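Local coordinates for amphoterin-induced protein 1 (PDB 2XOT) that promotes growth and fasciculation of neurites as a homodimeric neuronal cell-adhesion protein, represented here by its extracellular leucine-rich-repeat and immunoglobulin domains, at residues 21-26 and 42-47; 70-75 and 94-99; 115-120 and 133-138; 142-147 and 167-172. All coordinates share one frame; numbering follows the deposited sequence.

Contact 1 of 4, residues 21-26 and 42-47; sequences NILSCS and ALLDLS
Leu23 and Leu44 meet on one face of two neighbouring parallel strands, and with Cys25 and Leu46 they form the dense half of the contact. CG of Leu44 is anti to the backbone N (chi1 177°), which swings CD1 back to within 3.8 Å of Leu23 CB. The same methyl also reaches Cys25 SG, which is tied to Cys16 by a disulfide, while Cys25 CB rests on Leu46 CD2. Backbone bonds draw these side chains together. Leu23 N donates to Leu43 O at 3.0 Å, Leu23 O accepts from Asp45 N at 3.1 Å, and Cys25 N closes on Asp45 O at 2.8 Å. At the start of the pair, Asn21 O takes the amide of Ala42 at 2.8 Å and, weakly, that of Leu43.

The other face, carrying Ile22, Ser24, Leu43 and Asp45, is looser and wetter. Ile22 CG2 and Leu43 CD2 merely run alongside each other. Ser24 and Asp45 do not bond directly; a water spans them, 2.7 Å from Ser24 OG and donating to Asp45 OD2 at 2.9 Å. Asp45 is steadied by its own chain, because OD1 accepts Ser47 OG on its syn lone pair at 2.6 Å and also Ser47 N, forming an Asx turn. The second subunit lies over this face, with its Tyr142 bonded to Asn21 OD1 and packed on Ile22. Such a strand pair, with Leu23 and Leu44 on the core face and a mixed apolar and polar face turned to the second subunit, joins the N-terminal cap to the first repeat of a leucine-rich-repeat solenoid.

Contact 2 of 4, residues 70-75 and 94-99; sequences LLSHNH and DLSSNH. With NAG (2-acetamido-2-deoxy-beta-D-glucopyranose), chain D.
His73 and Ser97 face each other in equivalent turns of two successive leucine-rich repeats, where the chain leaves the parallel sheet. Backbone bonds set the register: Leu71 N donates to Asp94 O at 2.8 Å, His73 N reaches Ser96 O at 3.2 Å, and Asn74 N makes a weak bond to Ser97 O. Within residues 70-75 the amide of Asn74 folds back, its ND2 meeting Leu71 O from above the carbonyl plane at 3.0 Å; the same ND2 also bonds Leu46 O of the preceding repeat.

Apolar contact continues inside, where Leu71 and Leu95 lie alongside, pointing the same way. Aromatic contacts follow the surface of the turns. Ser97 CB stands over the centre of the His73 ring, 3.6 Å from its centroid, while His48 stacks with that ring. The rings of His75 and His99 are near parallel (12°) but slid apart, so His75 CA rather than its ring lies over the face of His99.

Polar side chains meet through solvent: a water 2.5 Å from Ser72 OG donates to Asp94 OD2. Farther out, the sugar approaches the His75 ring at its edge and in its plane, with NAG O5 3.4 Å from CE1.

Contact 3 of 4, residues 115-120 and 133-138; sequences EVLLLY and EDMAQL
The carbonyl oxygen of Gln137 is approached by three carbons of Glu115, CA, CB and CG. CA comes closest, its C-H pointing almost straight at Gln137 O (3.5 Å, 166° at the hydrogen), and CG lies at 3.9 Å. CG can flank the oxygen because it lies beside the backbone N, anti to the carbonyl carbon (chi1 -62°), after which the Glu115 chain runs out extended. No conventional hydrogen bond links 115-120 to 133-138; Glu115 bonds instead through its backbone to Gln139 and Lys140, just beyond the turn. Gln137 OE1, for its part, is engaged by Lys164.

In the leucine-rich-repeat solenoid, strand 116-118 of repeat 4 belongs to the parallel sheet, and 133-138, one turn of the solenoid on, spans the end of repeat 4 and the start of repeat 5. The chain returns there through an inverse gamma turn centred on Met135, then a type I turn from Met135 to Leu138, whose closing bond from Leu138 N to Met135 O is weak.

Inside the coil the side chains that meet are apolar. Leu138 lays its CD1 methyl on the backbone of Glu115, 3.7 Å from its O, and reaches Leu117 CB at 4.0 Å. A chi1 of 178° turns Leu117 CG away from its own amide nitrogen, and CD2 lies 4.5 Å from Met135 CE, a light touch. Met135 also packs on Phe108 and Leu114, while Leu117 touches Leu93 and Leu141.

Contact 4 of 4, residues 142-147 and 167-172; sequences YLSQNQ and LLDLSS
The Tyr142 ring carries Leu167 on one face: CD2 stands 3.8 Å from the ring centroid, displaced toward the rim, in a CH-pi contact, while CD1 reaches past it to within 3.4 Å of Tyr142 OH. From an oblique direction the carboxylate of Asp169 brings OD2 to 3.7 Å from Tyr142 CD1, its plane turned 75° from that of the ring. Leu167 reaches the ring with its CG swung to the far side of CB from its own nitrogen (chi1 -171°).

Beyond the ring, backbone bonds hold the strand ends and turns of repeats 5 and 6 together. Leu143 N donates to Asp169 O at 2.9 Å, and Gln145 N to Ser171 O at 3.3 Å; between them Ser144 CA offers a C-H to the same Ser171 O. Leu143 tucks into the solenoid core against Leu168 and Leu170.

Asp169 OD1 takes two donors from its own turn, Ser171 OG on its syn lone pair at 2.6 Å and Ser171 N from above the carboxylate plane. Its OD2 bonds Ser20 OG of the second subunit, whose Asn21 bonds Tyr142 OH. With both oxygens engaged, Asp169 is probably kept ionised, and together with Tyr142 it turns this repeat pair into a polar gripping point of the homodimer.

In the fold
The four contacts follow one another along the chain, tracing the leucine-rich-repeat solenoid from its N-terminal cap to repeat 6. Consecutive centres lie about 14, 16 and 13 Å apart, yet neighbours touch through probable backbone hydrogen bonds. Contacts 1 and 4, with centres about 25 Å apart, are connected by strands of one sheet. Contact 1 joins the cap to the first repeat, contacts 2 and 4 join successive repeats, and contact 3 sets a strand against the turn leading into the next repeat. The second subunit reaches contacts 1, 3 and 4 and, at His73 alone, contact 2; Tyr142 and Asn21 pair contact 1 of one chain with contact 4 of the other, in keeping with homodimerisation through the repeats.

Contact 1 of 4, residues 21-26 and 42-47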
loop_
_atom_site.group_PDB
_atom_site.type_symbol
_atom_site.label_atom_id
_atom_site.label_comp_id
_atom_site.label_asym_id
_atom_site.label_seq_id
_atom_site.Cartn_x
_atom_site.Cartn_y
_atom_site.Cartn_z
ATOM N N ASN B 21 10.057 -13.739 -0.419
ATOM C CA ASN B 21 9.820 -12.951 -1.640
ATOM C C ASN B 21 10.448 -11.551 -1.650
ATOM O O ASN B 21 10.210 -10.779 -2.567
ATOM C CB ASN B 21 8.328 -12.935 -2.025
ATOM C CG ASN B 21 7.446 -12.189 -1.043
ATOM O OD1 ASN B 21 7.916 -11.606 -0.070
ATOM N ND2 ASN B 21 6.129 -12.172 -1.325
ATOM N N ILE B 22 11.302 -11.252 -0.678
ATOM C CA ILE B 22 12.064 -10.000 -0.687
ATOM C C ILE B 22 13.571 -10.203 -0.965
ATOM O O ILE B 22 14.235 -10.947 -0.252
ATOM C CB ILE B 22 11.926 -9.286 0.664
ATOM C CG1 ILE B 22 10.471 -8.814 0.849
ATOM C CG2 ILE B 22 12.922 -8.102 0.772
ATOM C CD1 ILE B 22 10.248 -8.060 2.130
ATOM N N LEU B 23 14.104 -9.536 -1.996
ATOM C CA LEU B 23 15.558 -9.541 -2.232
ATOM C C LEU B 23 16.074 -8.204 -1.787
ATOM O O LEU B 23 15.639 -7.194 -2.294
ATOM C CB LEU B 23 15.915 -9.730 -3.708
ATOM C CG LEU B 23 15.599 -11.027 -4.466
ATOM C CD1 LEU B 23 16.735 -11.349 -5.435
ATOM C CD2 LEU B 23 15.237 -12.215 -3.576
ATOM N N SER B 24 16.977 -8.193 -0.828
ATOM C CA SER B 24 17.641 -6.954 -0.401
ATOM C C SER B 24 19.085 -7.018 -0.907
ATOM O O SER B 24 19.874 -7.796 -0.386
ATOM C CB SER B 24 17.594 -6.845 1.136
ATOM O OG SER B 24 18.178 -5.636 1.631
ATOM N N CYS B 25 19.409 -6.223 -1.934
ATOM C CA CYS B 25 20.741 -6.237 -2.545
ATOM C C CYS B 25 21.370 -4.819 -2.560
ATOM O O CYS B 25 22.040 -4.417 -3.523
ATOM C CB CYS B 25 20.657 -6.805 -3.965
ATOM S SG CYS B 25 19.495 -8.166 -4.228
ATOM N N SER B 26 21.154 -4.075 -1.474
ATOM C CA SER B 26 21.506 -2.671 -1.411
ATOM C C SER B 26 22.904 -2.484 -0.860
ATOM O O SER B 26 23.395 -3.325 -0.102
ATOM C CB SER B 26 20.509 -1.917 -0.521
ATOM O OG SER B 26 20.709 -2.217 0.843
ATOM N N ALA B 42 8.975 -10.308 -4.980
ATOM C CA ALA B 42 7.913 -9.310 -4.785
ATOM C C ALA B 42 8.488 -7.890 -4.646
ATOM O O ALA B 42 7.920 -6.940 -5.182
ATOM C CB ALA B 42 7.074 -9.653 -3.523
ATOM N N LEU B 43 9.585 -7.748 -3.888
ATOM C CA LEU B 43 10.289 -6.462 -3.718
ATOM C C LEU B 43 11.751 -6.698 -4.016
ATOM O O LEU B 43 12.335 -7.682 -3.548
ATOM C CB LEU B 43 10.117 -5.903 -2.303
ATOM C CG LEU B 43 10.720 -4.541 -1.921
ATOM C CD1 LEU B 43 9.752 -3.750 -1.038
ATOM C CD2 LEU B 43 12.018 -4.675 -1.183
ATOM N N LEU B 44 12.318 -5.834 -4.845
ATOM C CA LEU B 44 13.725 -5.883 -5.184
ATOM C C LEU B 44 14.369 -4.554 -4.827
ATOM O O LEU B 44 14.019 -3.492 -5.402
ATOM C CB LEU B 44 13.852 -6.210 -6.676
ATOM C CG LEU B 44 15.253 -6.242 -7.282
ATOM C CD1 LEU B 44 16.149 -7.176 -6.476
ATOM C CD2 LEU B 44 15.127 -6.649 -8.755
ATOM N N ASP B 45 15.297 -4.594 -3.873
ATOM C CA ASP B 45 15.998 -3.387 -3.411
ATOM C C ASP B 45 17.432 -3.377 -3.894
ATOM O O ASP B 45 18.240 -4.116 -3.346
ATOM C CB ASP B 45 16.005 -3.326 -1.874
ATOM C CG ASP B 45 16.655 -2.071 -1.340
ATOM O OD1 ASP B 45 17.044 -1.165 -2.111
ATOM O OD2 ASP B 45 16.768 -1.978 -0.109
ATOM N N LEU B 46 17.718 -2.541 -4.907
ATOM C CA LEU B 46 19.050 -2.391 -5.485
ATOM C C LEU B 46 19.531 -0.968 -5.257
ATOM O O LEU B 46 20.355 -0.440 -6.022
ATOM C CB LEU B 46 19.017 -2.671 -6.972
ATOM C CG LEU B 46 18.812 -4.140 -7.337
ATOM C CD1 LEU B 46 18.134 -4.266 -8.680
ATOM C CD2 LEU B 46 20.165 -4.872 -7.289
ATOM N N SER B 47 19.009 -0.338 -4.212
ATOM C CA SER B 47 19.367 1.022 -3.910
ATOM C C SER B 47 20.804 1.103 -3.396
ATOM O O SER B 47 21.370 0.095 -2.967
ATOM C CB SER B 47 18.380 1.630 -2.899
ATOM O OG SER B 47 18.420 0.945 -1.672
HETATM O O HOH W 1 16.417 -3.647 2.236
#

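Contact 2 of 4, residues 70-75 and 94-99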
loop_
_atom_site.group_PDB
_atom_site.type_symbol
_atom_site.label_atom_id
_atom_site.label_comp_id
_atom_site.label_asym_id
_atom_site.label_seq_id
_atom_site.Cartn_x
_atom_site.Cartn_y
_atom_site.Cartn_z
ATOM N N LEU B 70 13.204 -0.810 -6.218
ATOM C CA LEU B 70 13.864 0.281 -5.549
ATOM C C LEU B 70 15.242 0.431 -6.171
ATOM O O LEU B 70 16.089 -0.439 -5.968
ATOM C CB LEU B 70 14.007 -0.031 -4.054
ATOM C CG LEU B 70 12.795 0.181 -3.138
ATOM C CD1 LEU B 70 11.475 0.004 -3.818
ATOM C CD2 LEU B 70 12.905 -0.710 -1.866
ATOM N N LEU B 71 15.450 1.537 -6.891
ATOM C CA LEU B 71 16.704 1.815 -7.605
ATOM C C LEU B 71 17.338 3.155 -7.233
ATOM O O LEU B 71 18.184 3.667 -7.965
ATOM C CB LEU B 71 16.438 1.766 -9.107
ATOM C CG LEU B 71 16.199 0.353 -9.650
ATOM C CD1 LEU B 71 15.377 0.414 -10.912
ATOM C CD2 LEU B 71 17.544 -0.410 -9.895
ATOM N N SER B 72 16.923 3.740 -6.117
ATOM C CA SER B 72 17.433 5.056 -5.719
ATOM C C SER B 72 18.909 5.003 -5.378
ATOM O O SER B 72 19.439 3.939 -5.092
ATOM C CB SER B 72 16.653 5.611 -4.522
ATOM O OG SER B 72 16.969 4.914 -3.331
ATOM N N HIS B 73 19.562 6.158 -5.414
ATOM C CA HIS B 73 20.965 6.293 -5.025
ATOM C C HIS B 73 21.871 5.374 -5.844
ATOM O O HIS B 73 22.704 4.638 -5.316
ATOM C CB HIS B 73 21.147 6.083 -3.516
ATOM C CG HIS B 73 20.587 7.193 -2.701
ATOM N ND1 HIS B 73 21.201 8.424 -2.606
ATOM C CD2 HIS B 73 19.448 7.281 -1.978
ATOM C CE1 HIS B 73 20.470 9.218 -1.844
ATOM N NE2 HIS B 73 19.404 8.544 -1.447
ATOM N N ASN B 74 21.673 5.429 -7.153
ATOM C CA ASN B 74 22.581 4.797 -8.096
ATOM C C ASN B 74 23.108 5.919 -8.992
ATOM O O ASN B 74 22.963 7.093 -8.628
ATOM C CB ASN B 74 21.824 3.711 -8.867
ATOM C CG ASN B 74 21.800 2.407 -8.127
ATOM O OD1 ASN B 74 22.777 1.683 -8.139
ATOM N ND2 ASN B 74 20.687 2.094 -7.477
ATOM N N HIS B 75 23.729 5.575 -10.125
ATOM C CA HIS B 75 24.195 6.587 -11.072
ATOM C C HIS B 75 23.480 6.446 -12.399
ATOM O O HIS B 75 24.089 6.649 -13.443
ATOM C CB HIS B 75 25.698 6.462 -11.340
ATOM C CG HIS B 75 26.525 6.262 -10.120
ATOM N ND1 HIS B 75 27.627 5.435 -10.107
ATOM C CD2 HIS B 75 26.428 6.783 -8.875
ATOM C CE1 HIS B 75 28.163 5.441 -8.900
ATOM N NE2 HIS B 75 27.462 6.262 -8.138
ATOM N N ASP B 94 11.032 3.394 -7.471
ATOM C CA ASP B 94 11.887 4.485 -6.954
ATOM C C ASP B 94 13.153 4.662 -7.823
ATOM O O ASP B 94 14.050 3.801 -7.820
ATOM C CB ASP B 94 12.261 4.180 -5.509
ATOM C CG ASP B 94 12.914 5.348 -4.805
ATOM O OD1 ASP B 94 13.201 6.378 -5.459
ATOM O OD2 ASP B 94 13.154 5.222 -3.571
ATOM N N LEU B 95 13.194 5.782 -8.550
ATOM C CA LEU B 95 14.318 6.185 -9.412
ATOM C C LEU B 95 14.919 7.494 -8.924
ATOM O O LEU B 95 15.619 8.180 -9.667
ATOM C CB LEU B 95 13.827 6.318 -10.856
ATOM C CG LEU B 95 13.687 4.968 -11.600
ATOM C CD1 LEU B 95 12.932 5.130 -12.949
ATOM C CD2 LEU B 95 15.053 4.297 -11.847
ATOM N N SER B 96 14.645 7.830 -7.661
ATOM C CA SER B 96 15.120 9.057 -7.054
ATOM C C SER B 96 16.617 8.973 -6.810
ATOM O O SER B 96 17.155 7.892 -6.680
ATOM C CB SER B 96 14.405 9.321 -5.719
ATOM O OG SER B 96 14.697 8.310 -4.751
ATOM N N SER B 97 17.263 10.130 -6.734
ATOM C CA SER B 97 18.701 10.245 -6.423
ATOM C C SER B 97 19.549 9.439 -7.410
ATOM O O SER B 97 20.322 8.560 -7.031
ATOM C CB SER B 97 18.997 9.879 -4.978
ATOM O OG SER B 97 18.334 10.766 -4.087
ATOM N N ASN B 98 19.350 9.755 -8.681
ATOM C CA ASN B 98 20.076 9.127 -9.811
ATOM C C ASN B 98 20.581 10.237 -10.747
ATOM O O ASN B 98 20.568 11.403 -10.372
ATOM C CB ASN B 98 19.161 8.135 -10.540
ATOM C CG ASN B 98 19.230 6.739 -9.952
ATOM O OD1 ASN B 98 18.250 6.224 -9.397
ATOM N ND2 ASN B 98 20.388 6.114 -10.075
ATOM N N HIS B 99 21.037 9.894 -11.947
ATOM C CA HIS B 99 21.548 10.904 -12.877
ATOM C C HIS B 99 20.665 10.998 -14.113
ATOM O O HIS B 99 21.173 11.181 -15.224
ATOM C CB HIS B 99 22.989 10.572 -13.298
ATOM C CG HIS B 99 23.974 10.563 -12.168
ATOM N ND1 HIS B 99 25.199 9.931 -12.252
ATOM C CD2 HIS B 99 23.907 11.082 -10.919
ATOM C CE1 HIS B 99 25.850 10.077 -11.112
ATOM N NE2 HIS B 99 25.092 10.780 -10.288
HETATM C C1 NAG D . 31.205 3.052 -6.631
HETATM C C2 NAG D . 32.600 2.670 -7.082
HETATM C C3 NAG D . 33.576 3.663 -6.458
HETATM C C4 NAG D . 33.132 5.109 -6.693
HETATM C C5 NAG D . 31.635 5.339 -6.489
HETATM C C6 NAG D . 31.214 6.678 -7.079
HETATM C C7 NAG D . 33.093 0.295 -7.520
HETATM C C8 NAG D . 33.322 -1.060 -6.927
HETATM N N2 NAG D . 32.841 1.293 -6.672
HETATM O O3 NAG D . 34.854 3.470 -7.017
HETATM O O4 NAG D . 33.775 5.955 -5.770
HETATM O O5 NAG D . 30.882 4.335 -7.115
HETATM O O6 NAG D . 31.389 7.696 -6.122
HETATM O O7 NAG D . 33.152 0.437 -8.733
HETATM O O HOH W 2 15.137 3.166 -3.082
#

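Contact 3 of 4, residues 115-120 and 133-138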
loop_
_atom_site.group_PDB
_atom_site.type_symbol
_atom_site.label_atom_id
_atom_site.label_comp_id
_atom_site.label_asym_id
_atom_site.label_seq_id
_atom_site.Cartn_x
_atom_site.Cartn_y
_atom_site.Cartn_z
ATOM N N GLU B 115 1.480 2.701 -9.437
ATOM C CA GLU B 115 0.741 3.644 -8.627
ATOM C C GLU B 115 1.599 4.829 -8.167
ATOM O O GLU B 115 1.097 5.940 -8.090
ATOM C CB GLU B 115 0.122 2.929 -7.433
ATOM C CG GLU B 115 -0.879 1.846 -7.842
ATOM C CD GLU B 115 -1.491 1.154 -6.631
ATOM O OE1 GLU B 115 -0.788 0.975 -5.619
ATOM O OE2 GLU B 115 -2.690 0.800 -6.679
ATOM N N VAL B 116 2.872 4.583 -7.847
ATOM C CA VAL B 116 3.787 5.630 -7.324
ATOM C C VAL B 116 5.102 5.625 -8.134
ATOM O O VAL B 116 5.717 4.576 -8.287
ATOM C CB VAL B 116 4.119 5.373 -5.846
ATOM C CG1 VAL B 116 5.045 6.447 -5.285
ATOM C CG2 VAL B 116 2.840 5.249 -4.987
ATOM N N LEU B 117 5.510 6.785 -8.645
ATOM C CA LEU B 117 6.773 6.939 -9.378
ATOM C C LEU B 117 7.604 8.045 -8.755
ATOM O O LEU B 117 7.183 9.207 -8.711
ATOM C CB LEU B 117 6.488 7.277 -10.837
ATOM C CG LEU B 117 7.674 7.521 -11.769
ATOM C CD1 LEU B 117 8.721 6.394 -11.616
ATOM C CD2 LEU B 117 7.191 7.637 -13.192
ATOM N N LEU B 118 8.781 7.679 -8.261
ATOM C CA LEU B 118 9.696 8.608 -7.599
ATOM C C LEU B 118 10.836 8.943 -8.536
ATOM O O LEU B 118 11.544 8.044 -8.986
ATOM C CB LEU B 118 10.254 7.956 -6.335
ATOM C CG LEU B 118 9.454 7.943 -5.038
ATOM C CD1 LEU B 118 8.027 7.567 -5.216
ATOM C CD2 LEU B 118 10.136 7.041 -3.984
ATOM N N LEU B 119 10.993 10.224 -8.864
ATOM C CA LEU B 119 12.027 10.694 -9.795
ATOM C C LEU B 119 12.708 11.927 -9.234
ATOM O O LEU B 119 13.328 12.700 -9.960
ATOM C CB LEU B 119 11.413 11.023 -11.177
ATOM C CG LEU B 119 11.003 9.838 -12.058
ATOM C CD1 LEU B 119 10.038 10.277 -13.131
ATOM C CD2 LEU B 119 12.221 9.178 -12.694
ATOM N N TYR B 120 12.555 12.138 -7.937
ATOM C CA TYR B 120 13.103 13.351 -7.322
ATOM C C TYR B 120 14.629 13.242 -7.212
ATOM O O TYR B 120 15.195 12.152 -7.215
ATOM C CB TYR B 120 12.440 13.643 -5.958
ATOM C CG TYR B 120 12.697 12.629 -4.869
ATOM C CD1 TYR B 120 13.788 12.762 -4.008
ATOM C CD2 TYR B 120 11.823 11.557 -4.660
ATOM C CE1 TYR B 120 14.016 11.850 -3.009
ATOM C CE2 TYR B 120 12.041 10.643 -3.666
ATOM C CZ TYR B 120 13.152 10.791 -2.830
ATOM O OH TYR B 120 13.411 9.884 -1.837
ATOM N N GLU B 133 2.460 8.303 -20.903
ATOM C CA GLU B 133 1.295 7.873 -21.666
ATOM C C GLU B 133 0.839 6.487 -21.214
ATOM O O GLU B 133 1.658 5.587 -21.042
ATOM C CB GLU B 133 1.612 7.893 -23.155
ATOM C CG GLU B 133 0.452 7.573 -24.057
ATOM C CD GLU B 133 -0.588 8.662 -24.118
ATOM O OE1 GLU B 133 -0.399 9.745 -23.508
ATOM O OE2 GLU B 133 -1.612 8.433 -24.793
ATOM N N ASP B 134 -0.476 6.376 -20.999
ATOM C CA ASP B 134 -1.203 5.138 -20.687
ATOM C C ASP B 134 -1.044 4.609 -19.259
ATOM O O ASP B 134 -1.473 3.502 -18.934
ATOM C CB ASP B 134 -0.908 4.055 -21.733
ATOM C CG ASP B 134 -1.565 4.358 -23.083
ATOM O OD1 ASP B 134 -2.783 4.628 -23.116
ATOM O OD2 ASP B 134 -0.859 4.333 -24.109
ATOM N N MET B 135 -0.447 5.413 -18.390
ATOM C CA MET B 135 -0.292 5.018 -17.003
ATOM C C MET B 135 -1.621 5.284 -16.295
ATOM O O MET B 135 -1.798 6.294 -15.600
ATOM C CB MET B 135 0.863 5.788 -16.388
ATOM C CG MET B 135 2.159 5.458 -17.044
ATOM S SD MET B 135 3.484 6.375 -16.260
ATOM C CE MET B 135 3.743 5.301 -14.857
ATOM N N ALA B 136 -2.580 4.382 -16.496
ATOM C CA ALA B 136 -3.942 4.624 -16.019
ATOM C C ALA B 136 -4.057 4.586 -14.502
ATOM O O ALA B 136 -5.039 5.081 -13.951
ATOM C CB ALA B 136 -4.918 3.612 -16.639
ATOM N N GLN B 137 -3.088 3.983 -13.818
ATOM C CA GLN B 137 -3.184 3.784 -12.377
ATOM C C GLN B 137 -2.255 4.692 -11.573
ATOM O O GLN B 137 -2.181 4.537 -10.376
ATOM C CB GLN B 137 -2.854 2.333 -12.016
ATOM C CG GLN B 137 -3.745 1.314 -12.710
ATOM C CD GLN B 137 -5.198 1.443 -12.309
ATOM O OE1 GLN B 137 -5.522 1.916 -11.217
ATOM N NE2 GLN B 137 -6.082 1.012 -13.185
ATOM N N LEU B 138 -1.546 5.604 -12.231
ATOM C CA LEU B 138 -0.508 6.411 -11.571
ATOM C C LEU B 138 -1.169 7.454 -10.705
ATOM O O LEU B 138 -1.884 8.320 -11.216
ATOM C CB LEU B 138 0.431 7.077 -12.575
ATOM C CG LEU B 138 1.669 7.770 -11.963
ATOM C CD1 LEU B 138 2.587 6.714 -11.344
ATOM C CD2 LEU B 138 2.410 8.579 -13.000
#

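Contact 4 of 4, residues 142-147 and 167-172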
loop_
_atom_site.group_PDB
_atom_site.type_symbol
_atom_site.label_atom_id
_atom_site.label_comp_id
_atom_site.label_asym_id
_atom_site.label_seq_id
_atom_site.Cartn_x
_atom_site.Cartn_y
_atom_site.Cartn_z
ATOM N N TYR B 142 6.595 12.103 -8.080
ATOM C CA TYR B 142 7.511 12.976 -7.334
ATOM C C TYR B 142 8.679 13.376 -8.239
ATOM O O TYR B 142 9.454 12.535 -8.654
ATOM C CB TYR B 142 8.051 12.262 -6.107
ATOM C CG TYR B 142 7.059 12.009 -4.965
ATOM C CD1 TYR B 142 7.059 12.812 -3.830
ATOM C CD2 TYR B 142 6.173 10.947 -4.998
ATOM C CE1 TYR B 142 6.192 12.574 -2.775
ATOM C CE2 TYR B 142 5.291 10.692 -3.931
ATOM C CZ TYR B 142 5.293 11.528 -2.847
ATOM O OH TYR B 142 4.452 11.303 -1.781
ATOM N N LEU B 143 8.779 14.670 -8.517
ATOM C CA LEU B 143 9.735 15.247 -9.449
ATOM C C LEU B 143 10.502 16.404 -8.819
ATOM O O LEU B 143 11.124 17.211 -9.525
ATOM C CB LEU B 143 8.982 15.722 -10.700
ATOM C CG LEU B 143 8.705 14.635 -11.751
ATOM C CD1 LEU B 143 7.551 15.044 -12.694
ATOM C CD2 LEU B 143 10.007 14.334 -12.550
ATOM N N SER B 144 10.486 16.484 -7.497
ATOM C CA SER B 144 11.186 17.564 -6.793
ATOM C C SER B 144 12.694 17.418 -6.955
ATOM O O SER B 144 13.180 16.355 -7.306
ATOM C CB SER B 144 10.824 17.568 -5.312
ATOM O OG SER B 144 11.348 16.411 -4.696
ATOM N N GLN B 145 13.418 18.499 -6.692
ATOM C CA GLN B 145 14.877 18.576 -6.859
ATOM C C GLN B 145 15.317 18.103 -8.227
ATOM O O GLN B 145 16.177 17.228 -8.342
ATOM C CB GLN B 145 15.633 17.807 -5.768
ATOM C CG GLN B 145 14.831 17.463 -4.502
ATOM C CD GLN B 145 14.907 18.511 -3.470
ATOM O OE1 GLN B 145 15.852 19.284 -3.455
ATOM N NE2 GLN B 145 13.913 18.553 -2.574
ATOM N N ASN B 146 14.714 18.674 -9.266
ATOM C CA ASN B 146 15.236 18.577 -10.630
ATOM C C ASN B 146 15.519 19.997 -11.163
ATOM O O ASN B 146 15.614 20.920 -10.377
ATOM C CB ASN B 146 14.261 17.792 -11.501
ATOM C CG ASN B 146 14.309 16.308 -11.217
ATOM O OD1 ASN B 146 13.449 15.753 -10.514
ATOM N ND2 ASN B 146 15.312 15.651 -11.770
ATOM N N GLN B 147 15.694 20.187 -12.469
ATOM C CA GLN B 147 15.939 21.524 -13.020
ATOM C C GLN B 147 14.827 21.909 -14.001
ATOM O O GLN B 147 15.087 22.511 -15.045
ATOM C CB GLN B 147 17.296 21.564 -13.733
ATOM C CG GLN B 147 18.488 21.223 -12.847
ATOM C CD GLN B 147 18.877 22.374 -11.930
ATOM O OE1 GLN B 147 18.588 22.348 -10.731
ATOM N NE2 GLN B 147 19.517 23.402 -12.490
ATOM N N LEU B 167 -1.183 13.377 -6.729
ATOM C CA LEU B 167 -0.009 14.027 -6.134
ATOM C C LEU B 167 1.041 14.222 -7.216
ATOM O O LEU B 167 1.489 13.254 -7.838
ATOM C CB LEU B 167 0.571 13.199 -4.987
ATOM C CG LEU B 167 1.679 13.819 -4.100
ATOM C CD1 LEU B 167 1.719 13.081 -2.767
ATOM C CD2 LEU B 167 3.105 13.858 -4.728
ATOM N N LEU B 168 1.386 15.477 -7.466
ATOM C CA LEU B 168 2.411 15.866 -8.410
ATOM C C LEU B 168 3.330 16.868 -7.696
ATOM O O LEU B 168 2.966 18.028 -7.472
ATOM C CB LEU B 168 1.771 16.496 -9.640
ATOM C CG LEU B 168 2.722 17.056 -10.694
ATOM C CD1 LEU B 168 3.660 15.959 -11.205
ATOM C CD2 LEU B 168 1.965 17.685 -11.837
ATOM N N ASP B 169 4.519 16.405 -7.328
ATOM C CA ASP B 169 5.468 17.215 -6.560
ATOM C C ASP B 169 6.493 17.820 -7.507
ATOM O O ASP B 169 7.346 17.119 -8.051
ATOM C CB ASP B 169 6.140 16.350 -5.501
ATOM C CG ASP B 169 7.040 17.136 -4.586
ATOM O OD1 ASP B 169 7.085 18.384 -4.677
ATOM O OD2 ASP B 169 7.720 16.484 -3.781
ATOM N N LEU B 170 6.363 19.121 -7.730
ATOM C CA LEU B 170 7.278 19.876 -8.571
ATOM C C LEU B 170 8.051 20.898 -7.729
ATOM O O LEU B 170 8.560 21.892 -8.245
ATOM C CB LEU B 170 6.505 20.547 -9.716
ATOM C CG LEU B 170 6.088 19.577 -10.853
ATOM C CD1 LEU B 170 4.925 20.110 -11.714
ATOM C CD2 LEU B 170 7.276 19.304 -11.747
ATOM N N SER B 171 8.173 20.629 -6.437
ATOM C CA SER B 171 8.882 21.550 -5.548
ATOM C C SER B 171 10.377 21.513 -5.844
ATOM O O SER B 171 10.889 20.542 -6.376
ATOM C CB SER B 171 8.600 21.215 -4.068
ATOM O OG SER B 171 9.015 19.906 -3.714
ATOM N N SER B 172 11.070 22.578 -5.480
ATOM C CA SER B 172 12.520 22.653 -5.623
ATOM C C SER B 172 12.931 22.369 -7.059
ATOM O O SER B 172 13.762 21.496 -7.315
ATOM C CB SER B 172 13.214 21.715 -4.634
ATOM O OG SER B 172 12.912 22.093 -3.304
#